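Transcriptional regulator, LacI family (Corynebacterium glutamicum, PDB 3H5T) is an inositol-dependent transcriptional activator of the inositol phosphate synthase gene that binds a palindromic promoter motif and takes part in regulating cell wall biogenesis. Local coordinates at residues G302-H307 against Q319-K324; M245-N250 against D277-G282; I192-I197 against E230-A235; Y81-M86 against L104-A109. All blocks are in the same frame, centred on the assembly; numbering follows the deposited sequence.

Overall arrangement
The N-terminal helix-turn-helix motif lies outside all four contacts, which follow one another along the chain without nesting or crossing. Contact 4 comes first, closing the crossover between strands 70-75 and 103-108 of the seven-stranded sheet. In the five-stranded sheet, contact 3 sets helix 221-235 against strand 192-197, and contact 2 sets helix 277-289 against the neighbouring strand 244-247 and the loop after it. Contact 1, nearest the C terminus, joins the turn after strand 299-302 to the start of helix 321-336 and so bridges the two sheets. Contacts 1 and 2 touch through Asp277, contacts 2 and 3 through backbone bonds between strands 244-247 and 192-197, and Asn250 of contact 2 reaches contact 4.

Contact 1: residues G302-H307 against Q319-K324; sequences GFDGTH and QPNKLK
Asp304 and Gln319 meet where the chain passes between the two subdomains of the periplasmic-binding-protein fold. Residues 302-307 leave strand 299-302 of the five-stranded sheet, while 319-324 follow strand 316-318 of the seven-stranded one and begin helix 321-336. The backbone makes the direct bond: Gln319 N donates to Asp304 O at 2.9 Å, with a nearly straight N-H...O angle of 163°, the donor standing above the carbonyl plane. Next along, Gly305 has a positive phi. Glycine suits this turn because it has no CB to press against the carbonyl oxygen of Asp304. Its backbone N, with that of Thr306, bonds to the carboxylate of Asp277, which holds the loop to the start of helix 277-289.

Water adds a second link, lying 2.7 Å from Gly305 O and 3.1 Å from Gln319 O; more acceptors surround it than it has protons, so these bonds may be shared.

Among the side chains, those of Asp304 and Gln319 run side by side, carboxylate and amide planes 31° apart. Gln319 CG lies opposite the backbone N (chi1 169°) and the chain continues extended, which carries the amide beside the carboxylate and to the CE2 edge of the Phe303 ring. Phe303 also forms a cation-pi contact with Arg224.

Pro320, centre of an inverse gamma turn, stands at the N-cap of helix 321-336. One turn into that helix, Lys324 NZ, also salt-bridged to Asp158, donates to Asn321 OD1 at 3.0 Å.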
loop_
_atom_site.group_PDB
_atom_site.type_symbol
_atom_site.label_atom_id
_atom_site.label_comp_id
_atom_site.label_asym_id
_atom_site.label_seq_id
_atom_site.Cartn_x
_atom_site.Cartn_y
_atom_site.Cartn_z
ATOM N N GLY A 302 11.560 -6.394 -6.735
ATOM C CA GLY A 302 10.757 -5.408 -6.044
ATOM C C GLY A 302 9.660 -6.072 -5.237
ATOM O O GLY A 302 9.650 -7.292 -5.101
ATOM N N PHE A 303 8.747 -5.268 -4.693
ATOM C CA PHE A 303 7.630 -5.770 -3.906
ATOM C C PHE A 303 6.533 -4.702 -3.897
ATOM O O PHE A 303 6.780 -3.563 -3.504
ATOM C CB PHE A 303 8.068 -6.081 -2.466
ATOM C CG PHE A 303 7.051 -6.864 -1.670
ATOM C CD1 PHE A 303 7.320 -8.173 -1.269
ATOM C CD2 PHE A 303 5.818 -6.302 -1.330
ATOM C CE1 PHE A 303 6.379 -8.911 -0.541
ATOM C CE2 PHE A 303 4.867 -7.034 -0.601
ATOM C CZ PHE A 303 5.146 -8.336 -0.208
ATOM N N ASP A 304 5.340 -5.098 -4.347
ATOM C CA ASP A 304 4.134 -4.264 -4.428
ATOM C C ASP A 304 3.354 -4.529 -5.705
ATOM O O ASP A 304 2.167 -4.865 -5.662
ATOM C CB ASP A 304 4.451 -2.767 -4.355
ATOM C CG ASP A 304 4.371 -2.226 -2.943
ATOM O OD1 ASP A 304 3.885 -2.967 -2.064
ATOM O OD2 ASP A 304 4.784 -1.069 -2.714
ATOM N N GLY A 305 4.024 -4.366 -6.842
ATOM C CA GLY A 305 3.374 -4.581 -8.120
ATOM C C GLY A 305 2.626 -3.355 -8.617
ATOM O O GLY A 305 1.558 -3.479 -9.213
ATOM N N THR A 306 3.180 -2.168 -8.375
ATOM C CA THR A 306 2.539 -0.935 -8.817
ATOM C C THR A 306 2.478 -0.923 -10.337
ATOM O O THR A 306 3.215 -1.650 -11.003
ATOM C CB THR A 306 3.307 0.338 -8.327
ATOM O OG1 THR A 306 4.611 0.394 -8.927
ATOM C CG2 THR A 306 3.457 0.319 -6.804
ATOM N N HIS A 307 1.592 -0.094 -10.875
ATOM C CA HIS A 307 1.401 0.041 -12.314
ATOM C C HIS A 307 2.721 0.281 -13.049
ATOM O O HIS A 307 2.962 -0.293 -14.112
ATOM C CB HIS A 307 0.413 1.183 -12.581
ATOM C CG HIS A 307 0.087 1.381 -14.026
ATOM N ND1 HIS A 307 0.944 2.010 -14.906
ATOM C CD2 HIS A 307 -0.998 1.022 -14.752
ATOM C CE1 HIS A 307 0.401 2.028 -16.109
ATOM N NE2 HIS A 307 -0.777 1.434 -16.043
ATOM N N GLN A 319 1.020 -7.372 -4.865
ATOM C CA GLN A 319 0.179 -7.246 -3.690
ATOM C C GLN A 319 -1.087 -6.479 -4.081
ATOM O O GLN A 319 -1.026 -5.392 -4.664
ATOM C CB GLN A 319 0.960 -6.512 -2.601
ATOM C CG GLN A 319 0.143 -6.076 -1.417
ATOM C CD GLN A 319 0.996 -5.409 -0.355
ATOM O OE1 GLN A 319 1.922 -4.652 -0.668
ATOM N NE2 GLN A 319 0.681 -5.677 0.907
ATOM N N PRO A 320 -2.261 -7.047 -3.779
ATOM C CA PRO A 320 -3.528 -6.390 -4.120
ATOM C C PRO A 320 -3.828 -5.211 -3.193
ATOM O O PRO A 320 -4.671 -5.318 -2.300
ATOM C CB PRO A 320 -4.534 -7.523 -3.977
ATOM C CG PRO A 320 -3.981 -8.282 -2.803
ATOM C CD PRO A 320 -2.493 -8.329 -3.090
ATOM N N ASN A 321 -3.146 -4.086 -3.418
ATOM C CA ASN A 321 -3.329 -2.907 -2.580
ATOM C C ASN A 321 -4.688 -2.238 -2.621
ATOM O O ASN A 321 -5.145 -1.706 -1.602
ATOM C CB ASN A 321 -2.251 -1.862 -2.871
ATOM C CG ASN A 321 -0.916 -2.242 -2.280
ATOM O OD1 ASN A 321 -0.852 -2.722 -1.150
ATOM N ND2 ASN A 321 0.158 -2.024 -3.032
ATOM N N LYS A 322 -5.347 -2.242 -3.773
ATOM C CA LYS A 322 -6.654 -1.607 -3.827
ATOM C C LYS A 322 -7.644 -2.449 -3.022
ATOM O O LYS A 322 -8.495 -1.916 -2.314
ATOM C CB LYS A 322 -7.133 -1.451 -5.275
ATOM C CG LYS A 322 -8.463 -0.723 -5.415
ATOM C CD LYS A 322 -8.677 -0.308 -6.852
ATOM C CE LYS A 322 -9.757 0.752 -7.002
ATOM N NZ LYS A 322 -11.145 0.216 -6.996
ATOM N N LEU A 323 -7.512 -3.767 -3.120
ATOM C CA LEU A 323 -8.403 -4.673 -2.402
ATOM C C LEU A 323 -8.150 -4.532 -0.902
ATOM O O LEU A 323 -9.093 -4.570 -0.096
ATOM C CB LEU A 323 -8.164 -6.128 -2.840
ATOM C CG LEU A 323 -9.085 -7.185 -2.218
ATOM C CD1 LEU A 323 -10.498 -6.977 -2.720
ATOM C CD2 LEU A 323 -8.599 -8.598 -2.574
ATOM N N LYS A 324 -6.879 -4.360 -0.538
ATOM C CA LYS A 324 -6.495 -4.212 0.864
ATOM C C LYS A 324 -7.163 -2.978 1.450
ATOM O O LYS A 324 -7.595 -2.975 2.600
ATOM C CB LYS A 324 -4.980 -4.086 0.993
ATOM C CG LYS A 324 -4.507 -3.999 2.428
ATOM C CD LYS A 324 -3.005 -3.866 2.510
ATOM C CE LYS A 324 -2.534 -2.571 1.869
ATOM N NZ LYS A 324 -1.039 -2.492 1.808
HETATM O O HOH W 1 -0.344 -3.918 -7.279
#

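Contact 2: residues M245-N250 against D277-G282; sequences MECWIN and DALAFG
In the Rossmann-like subdomain built on the five-stranded sheet, Cys247 of strand 244-247 and Asn250 in the loop beyond pack against Leu279 and Ala278 in the first turn of helix 277-289. No hydrogen bond crosses between the segments; Cys247 and Leu279 make an apolar contact, and the Asn250 amide lies against the Ala278 methyl. Cys247 carries its sulfur between the backbone N and the carbonyl carbon (chi1 55°), and SG lies 3.8 Å from CD2 of Leu279. A compact thiol suits this buried spot, where Leu279 also covers Leu195 and Ile197 of strand 192-197. The branched leucine thus reaches over two adjacent strands.

Farther along, the amide of Asn250 approaches Ala278 with both terminal atoms almost equally: OD1 is 3.9 Å and ND2 4.0 Å from Ala278 CB. The single methyl of alanine allows the loop to come this near the helix. Asn250 ND2 also makes a weak hydrogen bond to the Tyr81 hydroxyl, in the other subdomain. A helix whose first turn begins at the C-terminal edge of a parallel sheet, beside the loop leaving a nearby strand, is typical of the alpha/beta halves of the periplasmic-binding-protein fold.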
loop_
_atom_site.group_PDB
_atom_site.type_symbol
_atom_site.label_atom_id
_atom_site.label_comp_id
_atom_site.label_asym_id
_atom_site.label_seq_id
_atom_site.Cartn_x
_atom_site.Cartn_y
_atom_site.Cartn_z
ATOM N N MET A 245 20.977 -1.621 3.423
ATOM C CA MET A 245 20.862 -0.175 3.572
ATOM C C MET A 245 19.406 0.282 3.595
ATOM O O MET A 245 18.521 -0.385 3.060
ATOM C CB MET A 245 21.634 0.546 2.462
ATOM C CG MET A 245 23.148 0.348 2.564
ATOM S SD MET A 245 24.089 1.753 1.981
ATOM C CE MET A 245 25.724 1.229 2.436
ATOM N N GLU A 246 19.168 1.432 4.217
ATOM C CA GLU A 246 17.822 1.970 4.346
ATOM C C GLU A 246 17.736 3.478 4.136
ATOM O O GLU A 246 18.734 4.189 4.229
ATOM C CB GLU A 246 17.276 1.611 5.739
ATOM C CG GLU A 246 16.696 2.770 6.554
ATOM C CD GLU A 246 16.298 2.365 7.970
ATOM O OE1 GLU A 246 17.071 1.634 8.624
ATOM O OE2 GLU A 246 15.223 2.786 8.439
ATOM N N CYS A 247 16.533 3.949 3.818
ATOM C CA CYS A 247 16.282 5.373 3.673
ATOM C C CYS A 247 15.061 5.648 4.540
ATOM O O CYS A 247 13.958 5.161 4.276
ATOM C CB CYS A 247 16.059 5.780 2.203
ATOM S SG CYS A 247 14.775 4.952 1.255
ATOM N N TRP A 248 15.278 6.398 5.611
ATOM C CA TRP A 248 14.213 6.712 6.553
ATOM C C TRP A 248 12.999 7.343 5.872
ATOM O O TRP A 248 11.854 7.018 6.191
ATOM C CB TRP A 248 14.754 7.638 7.632
ATOM C CG TRP A 248 13.994 7.563 8.900
ATOM C CD1 TRP A 248 14.000 6.538 9.792
ATOM C CD2 TRP A 248 13.127 8.564 9.437
ATOM N NE1 TRP A 248 13.192 6.840 10.862
ATOM C CE2 TRP A 248 12.641 8.078 10.667
ATOM C CE3 TRP A 248 12.711 9.829 8.994
ATOM C CZ2 TRP A 248 11.759 8.812 11.470
ATOM C CZ3 TRP A 248 11.831 10.560 9.791
ATOM C CH2 TRP A 248 11.365 10.046 11.017
ATOM N N ILE A 249 13.253 8.255 4.940
ATOM C CA ILE A 249 12.184 8.902 4.197
ATOM C C ILE A 249 12.103 8.223 2.833
ATOM O O ILE A 249 13.113 8.061 2.153
ATOM C CB ILE A 249 12.466 10.412 4.025
ATOM C CG1 ILE A 249 12.366 11.098 5.383
ATOM C CG2 ILE A 249 11.494 11.028 3.028
ATOM C CD1 ILE A 249 12.910 12.491 5.403
ATOM N N ASN A 250 10.903 7.803 2.445
ATOM C CA ASN A 250 10.714 7.134 1.157
ATOM C C ASN A 250 10.337 8.145 0.069
ATOM O O ASN A 250 9.165 8.468 -0.108
ATOM C CB ASN A 250 9.638 6.042 1.290
ATOM C CG ASN A 250 9.554 5.133 0.063
ATOM O OD1 ASN A 250 10.565 4.731 -0.490
ATOM N ND2 ASN A 250 8.336 4.789 -0.343
ATOM N N ASP A 277 8.792 -1.680 -4.275
ATOM C CA ASP A 277 9.043 -1.281 -5.670
ATOM C C ASP A 277 9.744 0.069 -5.806
ATOM O O ASP A 277 10.626 0.232 -6.654
ATOM C CB ASP A 277 7.743 -1.210 -6.481
ATOM C CG ASP A 277 7.216 -2.573 -6.887
ATOM O OD1 ASP A 277 7.913 -3.590 -6.676
ATOM O OD2 ASP A 277 6.090 -2.617 -7.432
ATOM N N ALA A 278 9.337 1.036 -4.988
ATOM C CA ALA A 278 9.924 2.370 -5.035
ATOM C C ALA A 278 11.439 2.290 -4.994
ATOM O O ALA A 278 12.124 2.971 -5.758
ATOM C CB ALA A 278 9.421 3.210 -3.872
ATOM N N LEU A 279 11.952 1.455 -4.094
ATOM C CA LEU A 279 13.392 1.278 -3.940
ATOM C C LEU A 279 14.019 0.702 -5.204
ATOM O O LEU A 279 15.131 1.079 -5.582
ATOM C CB LEU A 279 13.696 0.363 -2.752
ATOM C CG LEU A 279 13.533 0.944 -1.348
ATOM C CD1 LEU A 279 13.709 -0.170 -0.340
ATOM C CD2 LEU A 279 14.556 2.043 -1.102
ATOM N N ALA A 280 13.309 -0.220 -5.846
ATOM C CA ALA A 280 13.810 -0.819 -7.075
ATOM C C ALA A 280 13.951 0.268 -8.141
ATOM O O ALA A 280 14.904 0.263 -8.903
ATOM C CB ALA A 280 12.859 -1.925 -7.562
ATOM N N PHE A 281 13.009 1.205 -8.189
ATOM C CA PHE A 281 13.085 2.275 -9.177
ATOM C C PHE A 281 14.215 3.250 -8.894
ATOM O O PHE A 281 14.726 3.895 -9.811
ATOM C CB PHE A 281 11.745 3.008 -9.281
ATOM C CG PHE A 281 10.746 2.283 -10.125
ATOM C CD1 PHE A 281 10.793 2.381 -11.505
ATOM C CD2 PHE A 281 9.827 1.417 -9.546
ATOM C CE1 PHE A 281 9.942 1.621 -12.303
ATOM C CE2 PHE A 281 8.971 0.652 -10.331
ATOM C CZ PHE A 281 9.030 0.752 -11.714
ATOM N N GLY A 282 14.602 3.354 -7.627
ATOM C CA GLY A 282 15.700 4.225 -7.265
ATOM C C GLY A 282 16.980 3.559 -7.735
ATOM O O GLY A 282 17.965 4.226 -8.028
#

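Contact 3: residues I192-I197 against E230-A235; sequences IGILSI and EVFIEA
Ile192 lays its CD1 methyl over one face of the Phe232 ring, a CH-pi contact in which CD1 is 3.8 Å from the ring centroid and 22° off the ring normal. The methyl is offset toward the rim at the CE1-CZ bond, Ile192 CD1 being 3.6 Å from both Phe232 CE1 and CZ. The second branch shares the work: Ile192 CG2 is 3.7 Å from Phe232 CZ. Ile194 adds a lighter touch, running antiparallel alongside the phenylalanine, its CD1 4.2 Å from Phe232 CE2.

Strand geometry positions the isoleucines. Ile192 and Ile194 direct their side chains to the same side of strand 192-197, whereas Gly193 between them has none. In Ile192, CG1 lies opposite the carbonyl carbon (chi1 -51°) and CG2 opposite the backbone N, so beta-branching supplies two arms to one ring.

Farther out, Phe232 is walled in by Ala181 and Ile185 of helix 178-186 and by Ile237, and Ile194 also meets Met229 one turn earlier on helix 221-235. That helix belongs to the beta-alpha-beta connection from strand 192-197 to its parallel neighbour 244-247, and here it packs back on the first strand. All three touching side chains are buried hydrocarbon, and no hydrogen bond crosses the interface, which implies that it rests on dispersion and on the exclusion of water.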
loop_
_atom_site.group_PDB
_atom_site.type_symbol
_atom_site.label_atom_id
_atom_site.label_comp_id
_atom_site.label_asym_id
_atom_site.label_seq_id
_atom_site.Cartn_x
_atom_site.Cartn_y
_atom_site.Cartn_z
ATOM N N ILE A 192 24.498 -10.689 -2.786
ATOM C CA ILE A 192 23.255 -9.936 -2.781
ATOM C C ILE A 192 23.202 -8.835 -1.728
ATOM O O ILE A 192 23.694 -8.996 -0.617
ATOM C CB ILE A 192 22.064 -10.894 -2.556
ATOM C CG1 ILE A 192 22.156 -12.061 -3.543
ATOM C CG2 ILE A 192 20.741 -10.149 -2.743
ATOM C CD1 ILE A 192 21.233 -13.214 -3.227
ATOM N N GLY A 193 22.606 -7.710 -2.109
ATOM C CA GLY A 193 22.443 -6.590 -1.205
ATOM C C GLY A 193 20.947 -6.414 -1.000
ATOM O O GLY A 193 20.158 -6.860 -1.833
ATOM N N ILE A 194 20.550 -5.778 0.101
ATOM C CA ILE A 194 19.136 -5.554 0.393
ATOM C C ILE A 194 18.877 -4.076 0.666
ATOM O O ILE A 194 19.712 -3.405 1.263
ATOM C CB ILE A 194 18.684 -6.371 1.622
ATOM C CG1 ILE A 194 18.794 -7.871 1.320
ATOM C CG2 ILE A 194 17.261 -6.011 1.995
ATOM C CD1 ILE A 194 18.448 -8.779 2.492
ATOM N N LEU A 195 17.730 -3.572 0.215
ATOM C CA LEU A 195 17.352 -2.176 0.436
ATOM C C LEU A 195 15.994 -2.129 1.129
ATOM O O LEU A 195 15.092 -2.895 0.786
ATOM C CB LEU A 195 17.271 -1.410 -0.891
ATOM C CG LEU A 195 18.604 -1.121 -1.579
ATOM C CD1 LEU A 195 18.380 -0.391 -2.892
ATOM C CD2 LEU A 195 19.463 -0.290 -0.657
ATOM N N SER A 196 15.849 -1.225 2.093
ATOM C CA SER A 196 14.602 -1.091 2.842
ATOM C C SER A 196 14.232 0.341 3.132
ATOM O O SER A 196 15.065 1.249 3.028
ATOM C CB SER A 196 14.710 -1.809 4.191
ATOM O OG SER A 196 14.613 -3.212 4.038
ATOM N N ILE A 197 12.972 0.543 3.502
ATOM C CA ILE A 197 12.521 1.869 3.895
ATOM C C ILE A 197 12.485 1.862 5.432
ATOM O O ILE A 197 12.969 0.911 6.045
ATOM C CB ILE A 197 11.145 2.240 3.258
ATOM C CG1 ILE A 197 10.116 1.127 3.448
ATOM C CG2 ILE A 197 11.334 2.511 1.770
ATOM C CD1 ILE A 197 8.736 1.538 3.002
ATOM N N GLU A 230 16.100 -15.460 5.147
ATOM C CA GLU A 230 15.902 -16.868 5.488
ATOM C C GLU A 230 16.098 -17.740 4.256
ATOM O O GLU A 230 16.569 -18.873 4.356
ATOM C CB GLU A 230 14.506 -17.092 6.091
ATOM C CG GLU A 230 14.294 -16.331 7.401
ATOM C CD GLU A 230 12.939 -16.577 8.044
ATOM O OE1 GLU A 230 11.907 -16.458 7.346
ATOM O OE2 GLU A 230 12.903 -16.874 9.259
ATOM N N VAL A 231 15.751 -17.206 3.091
ATOM C CA VAL A 231 15.918 -17.946 1.849
ATOM C C VAL A 231 17.388 -17.941 1.431
ATOM O O VAL A 231 17.861 -18.877 0.793
ATOM C CB VAL A 231 15.045 -17.341 0.723
ATOM C CG1 VAL A 231 15.349 -18.027 -0.612
ATOM C CG2 VAL A 231 13.570 -17.502 1.077
ATOM N N PHE A 232 18.113 -16.889 1.789
ATOM C CA PHE A 232 19.528 -16.809 1.444
ATOM C C PHE A 232 20.342 -17.746 2.326
ATOM O O PHE A 232 21.294 -18.373 1.868
ATOM C CB PHE A 232 20.047 -15.377 1.602
ATOM C CG PHE A 232 19.423 -14.395 0.654
ATOM C CD1 PHE A 232 18.783 -14.829 -0.501
ATOM C CD2 PHE A 232 19.516 -13.029 0.892
ATOM C CE1 PHE A 232 18.249 -13.918 -1.404
ATOM C CE2 PHE A 232 18.984 -12.107 -0.009
ATOM C CZ PHE A 232 18.352 -12.555 -1.158
ATOM N N ILE A 233 19.956 -17.830 3.596
ATOM C CA ILE A 233 20.628 -18.693 4.556
ATOM C C ILE A 233 20.534 -20.147 4.106
ATOM O O ILE A 233 21.523 -20.882 4.155
ATOM C CB ILE A 233 20.007 -18.541 5.968
ATOM C CG1 ILE A 233 20.487 -17.230 6.598
ATOM C CG2 ILE A 233 20.376 -19.721 6.849
ATOM C CD1 ILE A 233 19.887 -16.946 7.966
ATOM N N GLU A 234 19.347 -20.553 3.664
ATOM C CA GLU A 234 19.120 -21.914 3.192
ATOM C C GLU A 234 19.940 -22.183 1.936
ATOM O O GLU A 234 20.212 -23.332 1.596
ATOM C CB GLU A 234 17.635 -22.125 2.888
ATOM C CG GLU A 234 17.292 -23.487 2.281
ATOM C CD GLU A 234 17.539 -24.651 3.232
ATOM O OE1 GLU A 234 18.704 -24.871 3.631
ATOM O OE2 GLU A 234 16.563 -25.351 3.578
ATOM N N ALA A 235 20.330 -21.116 1.245
ATOM C CA ALA A 235 21.124 -21.246 0.030
ATOM C C ALA A 235 22.598 -21.398 0.392
ATOM O O ALA A 235 23.412 -21.822 -0.429
ATOM C CB ALA A 235 20.924 -20.025 -0.868
#

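Contact 4: residues Y81-M86 against L104-A109; sequences YAFEDM and LTLIPA
Ala82 of the short helix 81-84 and Leu106 of strand 103-108 face each other with their CA atoms 8.2 Å apart, a helix-on-strand spacing bridged by side chains alone. The setting is a beta-alpha-beta crossover: strand 70-75 leads through helix 81-84 and helix 86-98 to strand 103-108, which lies parallel to 70-75 at one edge of the seven-stranded sheet. Backbone bonds from Thr105 and Ile107 to strand 70-75 hold Leu106 in place.

Leu106 is the one residue of its segment that does the touching, and its CD1 methyl makes the close approaches. A chi1 of -58° puts CG opposite the carbonyl carbon, and the extended chi2 of 174° then carries CD1 out to the helix. CD1 lies 4.0 Å from Ala82 CB and 3.8 Å from Phe83 CZ, so one methyl rests against two consecutive residues. The Phe83 ring meets it obliquely, with its CE2 atom almost as near to CD1 as CZ.

Residue size matches position. Alanine at 82 is buried, also touching Leu75 of strand 70-75 and Leu92 of helix 86-98, and a single methyl fits between these leucines and Leu106. Phe83, which is exposed, is long enough for its ring to reach Leu106 CD1; Leu79 packs on the same leucine.

Just past the helix, Asp85 N still bonds to Tyr81 O at 3.1 Å. Asp85 is the N-cap of helix 86-98, its side chain accepting from a backbone N in the first turn; OD2 also bonds to Ser88 OG, while CB rests 3.8 Å above the centre of the Tyr81 ring.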
loop_
_atom_site.group_PDB
_atom_site.type_symbol
_atom_site.label_atom_id
_atom_site.label_comp_id
_atom_site.label_asym_id
_atom_site.label_seq_id
_atom_site.Cartn_x
_atom_site.Cartn_y
_atom_site.Cartn_z
ATOM N N TYR A 81 2.672 11.841 0.816
ATOM C CA TYR A 81 2.834 10.402 0.648
ATOM C C TYR A 81 1.565 9.748 0.109
ATOM O O TYR A 81 1.630 8.868 -0.744
ATOM C CB TYR A 81 3.174 9.787 1.999
ATOM C CG TYR A 81 3.871 8.456 1.960
ATOM C CD1 TYR A 81 5.255 8.375 1.789
ATOM C CD2 TYR A 81 3.150 7.271 2.111
ATOM C CE1 TYR A 81 5.904 7.146 1.767
ATOM C CE2 TYR A 81 3.784 6.042 2.090
ATOM C CZ TYR A 81 5.158 5.982 1.915
ATOM O OH TYR A 81 5.779 4.754 1.860
ATOM N N ALA A 82 0.410 10.168 0.615
ATOM C CA ALA A 82 -0.872 9.607 0.187
ATOM C C ALA A 82 -1.187 9.879 -1.290
ATOM O O ALA A 82 -2.134 9.314 -1.846
ATOM C CB ALA A 82 -1.992 10.155 1.058
ATOM N N PHE A 83 -0.400 10.747 -1.922
ATOM C CA PHE A 83 -0.617 11.069 -3.328
ATOM C C PHE A 83 0.597 10.864 -4.215
ATOM O O PHE A 83 0.480 10.953 -5.430
ATOM C CB PHE A 83 -1.095 12.511 -3.481
ATOM C CG PHE A 83 -2.402 12.773 -2.827
ATOM C CD1 PHE A 83 -3.549 12.114 -3.258
ATOM C CD2 PHE A 83 -2.487 13.622 -1.730
ATOM C CE1 PHE A 83 -4.760 12.291 -2.596
ATOM C CE2 PHE A 83 -3.681 13.802 -1.073
ATOM C CZ PHE A 83 -4.821 13.133 -1.505
ATOM N N GLU A 84 1.754 10.595 -3.617
ATOM C CA GLU A 84 2.965 10.396 -4.400
ATOM C C GLU A 84 3.557 9.000 -4.316
ATOM O O GLU A 84 4.376 8.626 -5.154
ATOM C CB GLU A 84 4.001 11.443 -4.022
ATOM C CG GLU A 84 3.429 12.831 -4.149
ATOM C CD GLU A 84 4.473 13.917 -4.088
ATOM O OE1 GLU A 84 5.299 13.936 -3.137
ATOM O OE2 GLU A 84 4.450 14.763 -5.003
ATOM N N ASP A 85 3.161 8.230 -3.307
ATOM C CA ASP A 85 3.637 6.857 -3.192
ATOM C C ASP A 85 2.527 6.048 -3.866
ATOM O O ASP A 85 1.470 5.828 -3.282
ATOM C CB ASP A 85 3.783 6.431 -1.729
ATOM C CG ASP A 85 4.260 4.995 -1.593
ATOM O OD1 ASP A 85 5.423 4.707 -1.972
ATOM O OD2 ASP A 85 3.469 4.148 -1.126
ATOM N N MET A 86 2.763 5.619 -5.100
ATOM C CA MET A 86 1.741 4.898 -5.839
ATOM C C MET A 86 1.101 3.681 -5.142
ATOM O O MET A 86 -0.084 3.420 -5.330
ATOM C CB MET A 86 2.272 4.525 -7.229
ATOM C CG MET A 86 2.484 5.741 -8.152
ATOM S SD MET A 86 1.034 6.856 -8.332
ATOM C CE MET A 86 1.512 8.233 -7.285
ATOM N N LEU A 104 -13.581 11.435 3.598
ATOM C CA LEU A 104 -12.354 10.720 3.961
ATOM C C LEU A 104 -11.320 11.738 4.437
ATOM O O LEU A 104 -10.890 12.595 3.682
ATOM C CB LEU A 104 -11.809 9.945 2.755
ATOM C CG LEU A 104 -10.530 9.115 2.957
ATOM C CD1 LEU A 104 -10.702 8.204 4.159
ATOM C CD2 LEU A 104 -10.229 8.296 1.709
ATOM N N THR A 105 -10.930 11.642 5.698
ATOM C CA THR A 105 -9.981 12.576 6.277
ATOM C C THR A 105 -8.602 11.980 6.503
ATOM O O THR A 105 -8.429 11.089 7.341
ATOM C CB THR A 105 -10.531 13.102 7.606
ATOM O OG1 THR A 105 -11.687 13.899 7.340
ATOM C CG2 THR A 105 -9.498 13.926 8.346
ATOM N N LEU A 106 -7.623 12.478 5.755
ATOM C CA LEU A 106 -6.249 12.012 5.883
ATOM C C LEU A 106 -5.621 12.737 7.066
ATOM O O LEU A 106 -5.675 13.968 7.144
ATOM C CB LEU A 106 -5.477 12.312 4.601
ATOM C CG LEU A 106 -6.064 11.697 3.330
ATOM C CD1 LEU A 106 -5.293 12.188 2.122
ATOM C CD2 LEU A 106 -6.003 10.182 3.423
ATOM N N ILE A 107 -5.044 11.964 7.985
ATOM C CA ILE A 107 -4.423 12.498 9.200
ATOM C C ILE A 107 -2.909 12.286 9.143
ATOM O O ILE A 107 -2.433 11.154 9.264
ATOM C CB ILE A 107 -4.959 11.766 10.478
ATOM C CG1 ILE A 107 -6.482 11.616 10.421
ATOM C CG2 ILE A 107 -4.612 12.545 11.726
ATOM C CD1 ILE A 107 -7.032 10.679 11.501
ATOM N N PRO A 108 -2.134 13.367 8.962
ATOM C CA PRO A 108 -0.672 13.319 8.888
ATOM C C PRO A 108 -0.038 13.185 10.271
ATOM O O PRO A 108 -0.044 14.136 11.048
ATOM C CB PRO A 108 -0.303 14.663 8.252
ATOM C CG PRO A 108 -1.565 15.134 7.602
ATOM C CD PRO A 108 -2.619 14.702 8.584
ATOM N N ALA A 109 0.525 12.023 10.576
ATOM C CA ALA A 109 1.147 11.820 11.876
ATOM C C ALA A 109 2.655 11.747 11.736
ATOM O O ALA A 109 3.173 11.001 10.906
ATOM C CB ALA A 109 0.623 10.549 12.506
#